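Local structure of hydrolase family protein (Deinococcus radiodurans R1, 3CNH) at residues Trp9-Gly13 with Val14-Asn18; Met55-Ala58 with Glu59-Gln63; Val64-Tyr67 with Gln68-Phe72; Leu137-Met140 with Lys141-Ala145; Tyr147-Gly150 with Leu151-Gln155. The protein probably acts as a phosphatase of the haloacid dehalogenase-like superfamily, a hydrolase that handles phosphate groups at a metal site. All coordinates share one frame; numbering follows the deposited sequence.

Contact 1: residues Trp9-Gly13 with Val14-Asn18. With NA (sodium ion), chain C; PO4 (phosphate ion), chain D.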
loop_
_atom_site.group_PDB
_atom_site.type_symbol
_atom_site.label_atom_id
_atom_site.label_comp_id
_atom_site.label_asym_id
_atom_site.label_seq_id
_atom_site.Cartn_x
_atom_site.Cartn_y
_atom_site.Cartn_z
ATOM N N TRP A 9 -6.717 -3.806 4.817
ATOM C CA TRP A 9 -6.356 -4.003 3.420
ATOM C C TRP A 9 -5.055 -3.345 2.995
ATOM O O TRP A 9 -4.815 -2.168 3.176
ATOM C CB TRP A 9 -7.444 -3.445 2.475
ATOM C CG TRP A 9 -8.758 -4.134 2.485
ATOM C CD1 TRP A 9 -9.751 -4.015 3.424
ATOM C CD2 TRP A 9 -9.245 -5.061 1.506
ATOM N NE1 TRP A 9 -10.803 -4.837 3.106
ATOM C CE2 TRP A 9 -10.527 -5.486 1.929
ATOM C CE3 TRP A 9 -8.712 -5.603 0.340
ATOM C CZ2 TRP A 9 -11.290 -6.387 1.192
ATOM C CZ3 TRP A 9 -9.464 -6.473 -0.386
ATOM C CH2 TRP A 9 -10.732 -6.884 0.054
ATOM N N ASP A 10 -4.239 -4.183 2.419
ATOM C CA ASP A 10 -3.064 -3.751 1.646
ATOM C C ASP A 10 -3.692 -3.038 0.437
ATOM O O ASP A 10 -4.825 -3.376 0.002
ATOM C CB ASP A 10 -2.324 -5.034 1.261
ATOM C CG ASP A 10 -1.133 -4.853 0.442
ATOM O OD1 ASP A 10 -0.474 -3.827 0.544
ATOM O OD2 ASP A 10 -0.811 -5.863 -0.289
ATOM N N ILE A 11 -2.983 -2.054 -0.102
ATOM C CA ILE A 11 -3.487 -1.357 -1.305
ATOM C C ILE A 11 -2.749 -1.855 -2.550
ATOM O O ILE A 11 -3.321 -2.469 -3.430
ATOM C CB ILE A 11 -3.459 0.144 -1.178
ATOM C CG1 ILE A 11 -4.312 0.567 0.037
ATOM C CG2 ILE A 11 -3.981 0.826 -2.464
ATOM C CD1 ILE A 11 -4.363 2.074 0.293
ATOM N N GLY A 12 -1.450 -1.628 -2.576
ATOM C CA GLY A 12 -0.632 -2.076 -3.729
ATOM C C GLY A 12 -0.600 -3.583 -3.909
ATOM O O GLY A 12 -0.240 -4.312 -2.989
ATOM N N GLY A 13 -0.948 -4.023 -5.103
ATOM C CA GLY A 13 -1.009 -5.432 -5.466
ATOM C C GLY A 13 -2.288 -6.135 -5.074
ATOM O O GLY A 13 -2.454 -7.338 -5.321
ATOM N N VAL A 14 -3.190 -5.360 -4.488
ATOM C CA VAL A 14 -4.487 -5.880 -4.033
ATOM C C VAL A 14 -5.620 -5.060 -4.647
ATOM O O VAL A 14 -6.306 -5.501 -5.590
ATOM C CB VAL A 14 -4.550 -5.935 -2.499
ATOM C CG1 VAL A 14 -5.908 -6.387 -1.977
ATOM C CG2 VAL A 14 -3.470 -6.893 -1.950
ATOM N N LEU A 15 -5.765 -3.842 -4.145
ATOM C CA LEU A 15 -6.812 -2.925 -4.633
ATOM C C LEU A 15 -6.402 -2.195 -5.910
ATOM O O LEU A 15 -7.194 -1.926 -6.811
ATOM C CB LEU A 15 -7.153 -1.897 -3.554
ATOM C CG LEU A 15 -7.812 -2.484 -2.297
ATOM C CD1 LEU A 15 -7.881 -1.435 -1.182
ATOM C CD2 LEU A 15 -9.185 -3.071 -2.638
ATOM N N LEU A 16 -5.134 -1.861 -5.942
ATOM C CA LEU A 16 -4.503 -1.160 -7.068
ATOM C C LEU A 16 -3.202 -1.836 -7.394
ATOM O O LEU A 16 -2.727 -2.699 -6.662
ATOM C CB LEU A 16 -4.194 0.299 -6.690
ATOM C CG LEU A 16 -5.326 1.202 -6.135
ATOM C CD1 LEU A 16 -4.758 2.575 -5.708
ATOM C CD2 LEU A 16 -6.478 1.342 -7.117
ATOM N N THR A 17 -2.627 -1.415 -8.504
ATOM C CA THR A 17 -1.267 -1.845 -8.834
ATOM C C THR A 17 -0.344 -1.249 -7.769
ATOM O O THR A 17 -0.727 -0.382 -6.998
ATOM C CB THR A 17 -0.810 -1.311 -10.214
ATOM O OG1 THR A 17 -0.940 0.118 -10.237
ATOM C CG2 THR A 17 -1.622 -1.931 -11.317
ATOM N N ASN A 18 0.883 -1.736 -7.694
ATOM C CA ASN A 18 1.876 -1.082 -6.833
ATOM C C ASN A 18 2.084 0.341 -7.330
ATOM O O ASN A 18 1.786 0.640 -8.471
ATOM C CB ASN A 18 3.182 -1.837 -6.821
ATOM C CG ASN A 18 3.049 -3.155 -6.109
ATOM O OD1 ASN A 18 2.437 -3.215 -5.052
ATOM N ND2 ASN A 18 3.558 -4.212 -6.706
HETATM NA NA NA C . 1.152 -5.427 -1.564
HETATM P P PO4 D . 1.320 -1.588 -0.089
HETATM O O1 PO4 D . 1.581 -1.872 1.318
HETATM O O2 PO4 D . 1.347 -2.895 -0.891
HETATM O O3 PO4 D . 0.098 -0.708 -0.392
HETATM O O4 PO4 D . 2.478 -0.829 -0.738
HETATM O O HOH W 1 2.668 -5.252 -3.334
HETATM O O HOH W 2 2.488 -6.112 0.115
#
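W9 meets V14 and L15 on the packed side of a tight loop. V14 CG1 sits at the indole edge, in the ring plane and 3.7 Å from W9 CE3, while L15 crosses the indole at about a right angle, its CD2 3.9 Å from W9 CE3. The backbone turns tightly too: I11 O collects the N-H groups of V14, L15 and L16, only that of L15 lying on a lone pair, and G13 N returns to L16 O at 2.7 Å. Cutting L15 back to an alanine would probably leave a gap against W9 CE3. By contrast, on the wetter side N18 OD1 takes a bond from a sodium-bound water. There D10 OD2 (2.4 Å) and G12 O (2.3 Å) coordinate the sodium ion with D166. D10 OD1 pairs with K141, and G12 N donates to phosphate O3 at 2.8 Å. This is consistent with the first haloacid dehalogenase motif: a tightly hydrogen-bonded loop, packed on apolar side chains, presents carboxylate, carbonyl and amide to metal and phosphate.

Contact 2: residues Met55-Ala58 with Glu59-Gln63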
loop_
_atom_site.group_PDB
_atom_site.type_symbol
_atom_site.label_atom_id
_atom_site.label_comp_id
_atom_site.label_asym_id
_atom_site.label_seq_id
_atom_site.Cartn_x
_atom_site.Cartn_y
_atom_site.Cartn_z
HETATM N N MSE A 55 11.152 11.688 5.158
HETATM C CA MSE A 55 11.711 12.587 4.136
HETATM C C MSE A 55 10.581 12.887 3.147
HETATM O O MSE A 55 9.620 12.134 2.986
HETATM C CB MSE A 55 13.024 12.082 3.492
HETATM C CG MSE A 55 12.920 11.565 2.111
HETATM SE SE MSE A 55 14.456 10.580 1.468
HETATM C CE MSE A 55 15.863 11.884 1.185
ATOM N N THR A 56 10.677 14.068 2.561
ATOM C CA THR A 56 9.650 14.517 1.645
ATOM C C THR A 56 9.917 13.992 0.234
ATOM O O THR A 56 11.028 13.576 -0.094
ATOM C CB THR A 56 9.580 16.056 1.574
ATOM O OG1 THR A 56 10.776 16.554 0.978
ATOM C CG2 THR A 56 9.438 16.674 2.991
ATOM N N LEU A 57 8.883 14.032 -0.590
ATOM C CA LEU A 57 9.047 13.625 -1.989
ATOM C C LEU A 57 10.084 14.511 -2.666
ATOM O O LEU A 57 10.917 14.063 -3.469
ATOM C CB LEU A 57 7.714 13.674 -2.770
ATOM C CG LEU A 57 7.834 13.196 -4.216
ATOM C CD1 LEU A 57 8.335 11.761 -4.379
ATOM C CD2 LEU A 57 6.461 13.359 -4.871
ATOM N N ALA A 58 10.102 15.782 -2.288
ATOM C CA ALA A 58 11.040 16.727 -2.915
ATOM C C ALA A 58 12.461 16.288 -2.613
ATOM O O ALA A 58 13.371 16.332 -3.467
ATOM C CB ALA A 58 10.815 18.132 -2.400
ATOM N N GLU A 59 12.656 15.947 -1.351
ATOM C CA GLU A 59 13.951 15.494 -0.860
ATOM C C GLU A 59 14.400 14.219 -1.574
ATOM O O GLU A 59 15.556 14.105 -2.039
ATOM C CB GLU A 59 13.951 15.296 0.652
ATOM C CG GLU A 59 13.993 16.597 1.455
ATOM C CD GLU A 59 13.814 16.385 2.965
ATOM O OE1 GLU A 59 13.104 15.464 3.383
ATOM O OE2 GLU A 59 14.345 17.192 3.748
ATOM N N TYR A 60 13.483 13.279 -1.653
ATOM C CA TYR A 60 13.745 12.014 -2.352
ATOM C C TYR A 60 14.131 12.300 -3.795
ATOM O O TYR A 60 15.152 11.826 -4.294
ATOM C CB TYR A 60 12.531 11.085 -2.226
ATOM C CG TYR A 60 12.509 9.885 -3.165
ATOM C CD1 TYR A 60 11.998 10.014 -4.435
ATOM C CD2 TYR A 60 12.956 8.628 -2.762
ATOM C CE1 TYR A 60 11.962 8.943 -5.313
ATOM C CE2 TYR A 60 12.928 7.542 -3.637
ATOM C CZ TYR A 60 12.417 7.712 -4.912
ATOM O OH TYR A 60 12.379 6.655 -5.800
ATOM N N LEU A 61 13.332 13.127 -4.463
ATOM C CA LEU A 61 13.605 13.426 -5.896
ATOM C C LEU A 61 14.937 14.131 -6.102
ATOM O O LEU A 61 15.653 13.912 -7.105
ATOM C CB LEU A 61 12.439 14.198 -6.549
ATOM C CG LEU A 61 11.179 13.369 -6.743
ATOM C CD1 LEU A 61 10.110 14.285 -7.381
ATOM C CD2 LEU A 61 11.412 12.113 -7.581
ATOM N N GLU A 62 15.316 14.951 -5.129
ATOM C CA GLU A 62 16.581 15.684 -5.164
ATOM C C GLU A 62 17.744 14.703 -5.192
ATOM O O GLU A 62 18.735 14.883 -5.898
ATOM C CB GLU A 62 16.717 16.602 -3.931
ATOM C CG GLU A 62 18.108 17.228 -3.756
ATOM C CD GLU A 62 18.500 18.101 -4.912
ATOM O OE1 GLU A 62 17.629 18.452 -5.742
ATOM O OE2 GLU A 62 19.696 18.443 -4.979
ATOM N N GLN A 63 17.603 13.646 -4.413
ATOM C CA GLN A 63 18.691 12.661 -4.321
ATOM C C GLN A 63 18.674 11.613 -5.412
ATOM O O GLN A 63 19.724 11.151 -5.874
ATOM C CB GLN A 63 18.674 11.930 -2.986
ATOM C CG GLN A 63 18.848 12.839 -1.779
ATOM C CD GLN A 63 19.107 12.068 -0.508
ATOM O OE1 GLN A 63 19.205 10.835 -0.521
ATOM N NE2 GLN A 63 19.238 12.792 0.602
#
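T56 and E59 turn their side chains across one another so that each reaches the other's backbone. T56 OG1 stands between its own backbone N and carbonyl carbon (chi1 67°), which places it to accept from E59 N at 3.1 Å. E59 stretches back the other way, extended beyond CG, and its OE1 accepts from T56 N at 2.9 Å in a nearly straight bond (167°), met on the anti side of the carboxylate and somewhat out of its plane. This reciprocal pair is a capping box at the start of helix 57-64. On another flank L57 slants across L61, with L57 CD1 4.0 Å from L61 CG and 4.1 Å from Y60 CD1; helix 74-83 packs against L57 and L61. M55, a selenomethionine modelled in two positions, passes Y60 obliquely in one of them (M55 SE to Y60 CB 4.2 Å), so this touch is doubtful. The phenol end of Y60 leads off to H43 and W20. The box gives the amides of T56 and E59 side-chain acceptors, and the E59 carboxylate, placed at a helix N-terminus, would probably be favoured in its ionised form.

Contact 3: residues Val64-Tyr67 with Gln68-Phe72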
loop_
_atom_site.group_PDB
_atom_site.type_symbol
_atom_site.label_atom_id
_atom_site.label_comp_id
_atom_site.label_asym_id
_atom_site.label_seq_id
_atom_site.Cartn_x
_atom_site.Cartn_y
_atom_site.Cartn_z
ATOM N N VAL A 64 17.476 11.256 -5.817
ATOM C CA VAL A 64 17.290 10.109 -6.716
ATOM C C VAL A 64 17.306 10.461 -8.198
ATOM O O VAL A 64 17.715 9.646 -9.040
ATOM C CB VAL A 64 16.051 9.307 -6.307
ATOM C CG1 VAL A 64 15.777 8.199 -7.292
ATOM C CG2 VAL A 64 16.243 8.731 -4.896
ATOM N N VAL A 65 16.892 11.699 -8.495
ATOM C CA VAL A 65 16.780 12.184 -9.863
ATOM C C VAL A 65 17.479 13.478 -10.174
ATOM O O VAL A 65 18.261 13.545 -11.120
ATOM C CB VAL A 65 15.283 12.315 -10.284
ATOM C CG1 VAL A 65 15.176 12.788 -11.728
ATOM C CG2 VAL A 65 14.562 10.985 -10.129
ATOM N N PHE A 66 17.237 14.491 -9.350
ATOM C CA PHE A 66 17.726 15.852 -9.626
ATOM C C PHE A 66 19.041 16.193 -8.947
ATOM O O PHE A 66 19.240 17.295 -8.448
ATOM C CB PHE A 66 16.627 16.865 -9.323
ATOM C CG PHE A 66 15.381 16.642 -10.150
ATOM C CD1 PHE A 66 15.300 17.138 -11.438
ATOM C CD2 PHE A 66 14.341 15.881 -9.655
ATOM C CE1 PHE A 66 14.172 16.908 -12.210
ATOM C CE2 PHE A 66 13.208 15.645 -10.416
ATOM C CZ PHE A 66 13.137 16.157 -11.703
ATOM N N TYR A 67 19.960 15.244 -9.047
ATOM C CA TYR A 67 21.333 15.384 -8.483
ATOM C C TYR A 67 22.274 15.873 -9.563
ATOM O O TYR A 67 23.482 16.118 -9.346
ATOM C CB TYR A 67 21.857 14.074 -7.867
ATOM C CG TYR A 67 21.856 12.894 -8.800
ATOM C CD1 TYR A 67 22.957 12.610 -9.594
ATOM C CD2 TYR A 67 20.744 12.057 -8.891
ATOM C CE1 TYR A 67 22.944 11.535 -10.463
ATOM C CE2 TYR A 67 20.740 10.995 -9.753
ATOM C CZ TYR A 67 21.836 10.739 -10.528
ATOM O OH TYR A 67 21.797 9.677 -11.382
ATOM N N GLN A 68 21.710 16.038 -10.750
ATOM C CA GLN A 68 22.432 16.625 -11.895
ATOM C C GLN A 68 21.401 17.323 -12.767
ATOM O O GLN A 68 20.214 17.118 -12.540
ATOM C CB GLN A 68 23.219 15.584 -12.681
ATOM C CG GLN A 68 22.385 14.548 -13.356
ATOM C CD GLN A 68 23.259 13.541 -14.092
ATOM O OE1 GLN A 68 24.044 12.818 -13.479
ATOM N NE2 GLN A 68 23.150 13.518 -15.409
ATOM N N PRO A 69 21.839 18.196 -13.678
ATOM C CA PRO A 69 20.856 18.914 -14.513
ATOM C C PRO A 69 20.011 17.998 -15.335
ATOM O O PRO A 69 20.487 17.021 -15.881
ATOM C CB PRO A 69 21.727 19.779 -15.419
ATOM C CG PRO A 69 23.028 19.938 -14.661
ATOM C CD PRO A 69 23.210 18.622 -13.952
ATOM N N ARG A 70 18.742 18.344 -15.384
ATOM C CA ARG A 70 17.722 17.588 -16.139
ATOM C C ARG A 70 16.904 18.506 -17.032
ATOM O O ARG A 70 16.711 19.674 -16.732
ATOM C CB ARG A 70 16.752 16.904 -15.196
ATOM C CG ARG A 70 17.332 15.890 -14.227
ATOM C CD ARG A 70 18.127 14.793 -14.925
ATOM N NE ARG A 70 18.576 13.803 -13.941
ATOM C CZ ARG A 70 19.313 12.732 -14.212
ATOM N NH1 ARG A 70 19.742 12.518 -15.450
ATOM N NH2 ARG A 70 19.663 11.896 -13.234
ATOM N N ASP A 71 16.415 17.946 -18.130
ATOM C CA ASP A 71 15.627 18.727 -19.081
ATOM C C ASP A 71 14.153 18.536 -18.848
ATOM O O ASP A 71 13.343 18.604 -19.753
ATOM C CB ASP A 71 16.006 18.453 -20.548
ATOM C CG ASP A 71 15.813 17.018 -20.968
ATOM O OD1 ASP A 71 15.523 16.153 -20.107
ATOM O OD2 ASP A 71 15.962 16.764 -22.192
ATOM N N PHE A 72 13.831 18.286 -17.603
ATOM C CA PHE A 72 12.446 18.168 -17.166
ATOM C C PHE A 72 12.377 18.581 -15.711
ATOM O O PHE A 72 13.401 18.723 -15.057
ATOM C CB PHE A 72 11.901 16.746 -17.370
ATOM C CG PHE A 72 12.725 15.683 -16.694
ATOM C CD1 PHE A 72 12.452 15.297 -15.396
ATOM C CD2 PHE A 72 13.806 15.122 -17.341
ATOM C CE1 PHE A 72 13.226 14.341 -14.761
ATOM C CE2 PHE A 72 14.586 14.162 -16.705
ATOM C CZ PHE A 72 14.329 13.797 -15.451
HETATM O O HOH W 3 23.461 9.725 -13.544
#
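R70 grips V65 O just where the chain makes an inverse gamma turn centred on F66, in the loop that follows helix 57-64. Both bonds come from one side of the guanidinium and end on the same acceptor: R70 NE lies 2.9 Å and R70 NH2 3.0 Å from V65 O, which sits 2° out of the guanidinium plane. NH2 uses a lone pair in the carbonyl plane, whereas NE is tilted from that plane. A weak bond from Y67 N, the one that closes the gamma turn, also falls on V65 O, so a single carbonyl gathers three donors. A bend at chi2 (-55°) folds the arginine back over the loop, and Q68 CG lies over the centre of one guanidinium face. A leucine in place of R70 would probably leave V65 O with little but the weak turn bond and set the loop free to shift. The hydroxyl of Y67 donates to a water at 2.7 Å, and that water donates in turn to Q68 OE1 at 3.1 Å; R42 adds a cation-pi contact to the Y67 ring. Q68 N, by contrast, is buried with no partner. Beside R70 CG, which touches F66, the rings of F66 and F72 meet obliquely, planes 61° apart. V65 CG1 touches the F72 ring edge at F72 CE1, 3.9 Å away, and F66 CZ approaches F72 CE1 to 3.6 Å.

Contact 4: residues Leu137-Met140 with Lys141-Ala145. With PO4 (phosphate ion), chain D.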
loop_
_atom_site.group_PDB
_atom_site.type_symbol
_atom_site.label_atom_id
_atom_site.label_comp_id
_atom_site.label_asym_id
_atom_site.label_seq_id
_atom_site.Cartn_x
_atom_site.Cartn_y
_atom_site.Cartn_z
ATOM N N LEU A 137 2.383 6.896 9.930
ATOM C CA LEU A 137 2.626 6.256 11.225
ATOM C C LEU A 137 4.069 6.054 11.603
ATOM O O LEU A 137 4.386 5.815 12.770
ATOM C CB LEU A 137 1.904 4.912 11.277
ATOM C CG LEU A 137 0.375 5.087 11.209
ATOM C CD1 LEU A 137 -0.332 3.720 11.125
ATOM C CD2 LEU A 137 -0.211 5.897 12.367
ATOM N N GLY A 138 4.953 6.132 10.619
ATOM C CA GLY A 138 6.391 6.003 10.919
ATOM C C GLY A 138 6.920 4.598 11.170
ATOM O O GLY A 138 8.049 4.416 11.631
ATOM N N VAL A 139 6.103 3.627 10.820
ATOM C CA VAL A 139 6.465 2.186 10.840
ATOM C C VAL A 139 5.867 1.585 9.579
ATOM O O VAL A 139 4.961 2.160 8.988
ATOM C CB VAL A 139 6.019 1.398 12.122
ATOM C CG1 VAL A 139 6.950 1.738 13.306
ATOM C CG2 VAL A 139 4.595 1.729 12.433
HETATM N N MSE A 140 6.398 0.445 9.163
HETATM C CA MSE A 140 5.991 -0.197 7.910
HETATM C C MSE A 140 5.833 -1.707 8.072
HETATM O O MSE A 140 6.477 -2.335 8.900
HETATM C CB MSE A 140 7.032 0.081 6.801
HETATM C CG MSE A 140 8.276 -0.660 7.061
HETATM SE SE MSE A 140 9.572 -0.472 5.577
HETATM C CE MSE A 140 9.922 1.138 5.896
ATOM N N LYS A 141 4.922 -2.278 7.302
ATOM C CA LYS A 141 4.867 -3.719 7.191
ATOM C C LYS A 141 6.251 -4.111 6.685
ATOM O O LYS A 141 6.834 -3.386 5.874
ATOM C CB LYS A 141 3.798 -4.141 6.178
ATOM C CG LYS A 141 2.403 -3.808 6.570
ATOM C CD LYS A 141 1.385 -4.316 5.521
ATOM C CE LYS A 141 1.559 -3.653 4.221
ATOM N NZ LYS A 141 0.480 -3.913 3.236
ATOM N N PRO A 142 6.746 -5.290 7.049
ATOM C CA PRO A 142 6.122 -6.371 7.804
ATOM C C PRO A 142 6.420 -6.331 9.304
ATOM O O PRO A 142 6.349 -7.343 9.993
ATOM C CB PRO A 142 6.801 -7.609 7.197
ATOM C CG PRO A 142 8.178 -7.153 6.982
ATOM C CD PRO A 142 8.050 -5.707 6.508
ATOM N N ASN A 143 6.805 -5.165 9.784
ATOM C CA ASN A 143 7.094 -4.988 11.228
ATOM C C ASN A 143 5.899 -5.409 12.074
ATOM O O ASN A 143 4.781 -4.926 11.860
ATOM C CB ASN A 143 7.446 -3.539 11.527
ATOM C CG ASN A 143 7.992 -3.327 12.931
ATOM O OD1 ASN A 143 7.835 -4.169 13.828
ATOM N ND2 ASN A 143 8.608 -2.167 13.143
ATOM N N PRO A 144 6.094 -6.354 12.999
ATOM C CA PRO A 144 4.950 -6.717 13.835
ATOM C C PRO A 144 4.287 -5.489 14.478
ATOM O O PRO A 144 3.082 -5.474 14.704
ATOM C CB PRO A 144 5.577 -7.619 14.901
ATOM C CG PRO A 144 6.793 -8.210 14.199
ATOM C CD PRO A 144 7.299 -7.142 13.302
ATOM N N ALA A 145 5.103 -4.473 14.773
ATOM C CA ALA A 145 4.568 -3.248 15.412
ATOM C C ALA A 145 3.514 -2.552 14.545
ATOM O O ALA A 145 2.610 -1.877 15.061
ATOM C CB ALA A 145 5.697 -2.260 15.737
HETATM P P PO4 D . 1.320 -1.588 -0.089
HETATM O O1 PO4 D . 1.581 -1.872 1.318
HETATM O O2 PO4 D . 1.347 -2.895 -0.891
HETATM O O3 PO4 D . 0.098 -0.708 -0.392
HETATM O O4 PO4 D . 2.478 -0.829 -0.738
#
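Where M140 meets N143, the first torsions send the two side chains different ways. In N143, CG is anti to the backbone N (chi1 -170°), which carries the amide away from M140 O and toward the helix that follows, while N143 CB still lies 3.0 Å from M140 O. The selenomethionine M140 has CG between its backbone N and carbonyl carbon (chi1 71°), which lays M140 CG 3.3 Å from K141 O. K141 kinks at chi3 (-64°) and then runs on to the phosphate. The backbone itself closes with N143 N donating to M140 O at 3.0 Å, in the carbonyl plane and on a lone pair. With a cis peptide bond before P142, this is a type VI beta turn, and the lysine-proline pair within it is consistent with the lysine motif of haloacid dehalogenase-like enzymes. N143 is the N-cap of helix 144-154: its OD1 accepts from A145 N at 2.9 Å, the donor standing well above the amide plane. V139 only brushes the same residue, its CG1 4.2 Å from N143 ND2. The ammonium of K141 donates to phosphate O1, K141 NZ to O1 being 3.0 Å, and it also makes salt bridges to D165 and D10 and donates to L107 O. N109 ND2 binds K141 O, tying the turn to the loop that follows strand 103-108.

Contact 5: residues Tyr147-Gly150 with Leu151-Gln155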
loop_
_atom_site.group_PDB
_atom_site.type_symbol
_atom_site.label_atom_id
_atom_site.label_comp_id
_atom_site.label_asym_id
_atom_site.label_seq_id
_atom_site.Cartn_x
_atom_site.Cartn_y
_atom_site.Cartn_z
ATOM N N TYR A 147 1.288 -3.968 12.545
ATOM C CA TYR A 147 0.030 -4.715 12.682
ATOM C C TYR A 147 -0.626 -4.382 14.022
ATOM O O TYR A 147 -1.837 -4.130 14.112
ATOM C CB TYR A 147 0.254 -6.237 12.497
ATOM C CG TYR A 147 0.731 -6.578 11.125
ATOM C CD1 TYR A 147 -0.119 -6.562 10.048
ATOM C CD2 TYR A 147 2.103 -6.789 10.871
ATOM C CE1 TYR A 147 0.342 -6.821 8.764
ATOM C CE2 TYR A 147 2.551 -7.061 9.591
ATOM C CZ TYR A 147 1.683 -7.075 8.553
ATOM O OH TYR A 147 2.175 -7.327 7.288
ATOM N N ARG A 148 0.189 -4.379 15.055
ATOM C CA ARG A 148 -0.294 -4.090 16.410
ATOM C C ARG A 148 -0.856 -2.668 16.483
ATOM O O ARG A 148 -1.852 -2.408 17.127
ATOM C CB ARG A 148 0.793 -4.337 17.470
ATOM C CG ARG A 148 1.211 -5.821 17.536
ATOM C CD ARG A 148 2.055 -6.206 18.745
ATOM N NE ARG A 148 1.985 -7.657 18.945
ATOM C CZ ARG A 148 2.969 -8.496 18.652
ATOM N NH1 ARG A 148 4.136 -8.043 18.236
ATOM N NH2 ARG A 148 2.803 -9.790 18.845
ATOM N N LEU A 149 -0.196 -1.761 15.787
ATOM C CA LEU A 149 -0.639 -0.347 15.786
ATOM C C LEU A 149 -2.002 -0.227 15.116
ATOM O O LEU A 149 -2.929 0.447 15.584
ATOM C CB LEU A 149 0.408 0.522 15.103
ATOM C CG LEU A 149 0.117 2.017 15.085
ATOM C CD1 LEU A 149 -0.293 2.596 16.470
ATOM C CD2 LEU A 149 1.355 2.716 14.466
ATOM N N GLY A 150 -2.171 -0.969 14.042
ATOM C CA GLY A 150 -3.437 -0.932 13.297
ATOM C C GLY A 150 -4.588 -1.411 14.186
ATOM O O GLY A 150 -5.664 -0.815 14.256
ATOM N N LEU A 151 -4.319 -2.507 14.883
ATOM C CA LEU A 151 -5.279 -3.085 15.814
ATOM C C LEU A 151 -5.625 -2.093 16.932
ATOM O O LEU A 151 -6.795 -1.927 17.330
ATOM C CB LEU A 151 -4.740 -4.385 16.434
ATOM C CG LEU A 151 -4.636 -5.548 15.450
ATOM C CD1 LEU A 151 -3.936 -6.733 16.119
ATOM C CD2 LEU A 151 -6.013 -5.964 14.853
ATOM N N THR A 152 -4.598 -1.452 17.439
ATOM C CA THR A 152 -4.753 -0.476 18.525
ATOM C C THR A 152 -5.607 0.726 18.085
ATOM O O THR A 152 -6.485 1.194 18.807
ATOM C CB THR A 152 -3.399 0.006 19.055
ATOM O OG1 THR A 152 -2.689 -1.114 19.614
ATOM C CG2 THR A 152 -3.590 1.075 20.152
ATOM N N LEU A 153 -5.371 1.177 16.861
ATOM C CA LEU A 153 -6.107 2.357 16.336
ATOM C C LEU A 153 -7.546 2.002 16.063
ATOM O O LEU A 153 -8.461 2.793 16.321
ATOM C CB LEU A 153 -5.415 2.968 15.110
ATOM C CG LEU A 153 -4.017 3.540 15.412
ATOM C CD1 LEU A 153 -3.348 3.876 14.087
ATOM C CD2 LEU A 153 -4.150 4.754 16.341
ATOM N N ALA A 154 -7.755 0.806 15.535
ATOM C CA ALA A 154 -9.139 0.343 15.231
ATOM C C ALA A 154 -9.890 -0.142 16.458
ATOM O O ALA A 154 -11.127 -0.259 16.462
ATOM C CB ALA A 154 -9.117 -0.767 14.145
ATOM N N GLN A 155 -9.145 -0.397 17.517
ATOM C CA GLN A 155 -9.684 -1.002 18.754
ATOM C C GLN A 155 -10.448 -2.301 18.521
ATOM O O GLN A 155 -11.630 -2.441 18.831
ATOM C CB GLN A 155 -10.485 -0.021 19.594
ATOM C CG GLN A 155 -9.570 0.943 20.326
ATOM C CD GLN A 155 -8.763 0.254 21.422
ATOM O OE1 GLN A 155 -9.321 -0.310 22.382
ATOM N NE2 GLN A 155 -7.465 0.295 21.298
#
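R148 and T152 meet at a flat group, the peptide carbonyl of R148, whose oxygen receives donors from opposite faces of its plane. T152 N approaches R148 O from one face at 2.9 Å, and T152 OG1 comes from the other, also at 2.9 Å and well above the carbonyl plane. For this, OG1 is turned anti to the carbonyl carbon of T152 (chi1 -63°), beside the backbone N. A second flat group, the amide of Q155, bonds edge-on: its NE2 donates to T152 O at 2.8 Å, with the acceptor near the amide plane and NE2 on a lone pair of the carbonyl. The ring of Y147 points off the helix to strands 103-108 and 161-165, touching L107 and M163, with A173 and A174 of helix 168-176 against it. Helix 144-154 is thus one of the helices that cover the parallel sheet of the Rossmann-like core. It ends in a Schellman motif with Q155, of positive phi (53°), at the C-prime position: the N of the next residue reaches back to L151 O, and Q155 N makes a weak bond to T152 O, the oxygen its side chain also grips. One turn apart on a more exposed flank, L149 and L153 overlap slantwise, L149 CD1 lying 4.0 Å from L153 CG. L153 CG is closer still to L149 O (3.3 Å), the acceptor of L153 N.

How the contacts relate
Contacts 1 and 4 converge on one phosphate, and a salt bridge of 2.9 Å from K141 NZ to D10 OD1 joins them directly beside the sodium ion. Contact 5 stands behind contact 4 on helix 144-154: Y147 OH packs 3.6 Å from K141 CD, which makes Y147 a second-shell neighbour of the phosphate site. Contacts 2 and 3 form a separate pair in the helical region consistent with a haloacid dehalogenase cap, linked by a probable hydrogen bond of 2.8 Å between F66 N and L61 O. Nearest atoms of contacts 1 and 2 are about 12 Å apart, and the centres of contacts 3 and 5 about 40 Å, on opposite sides of the chain's centre.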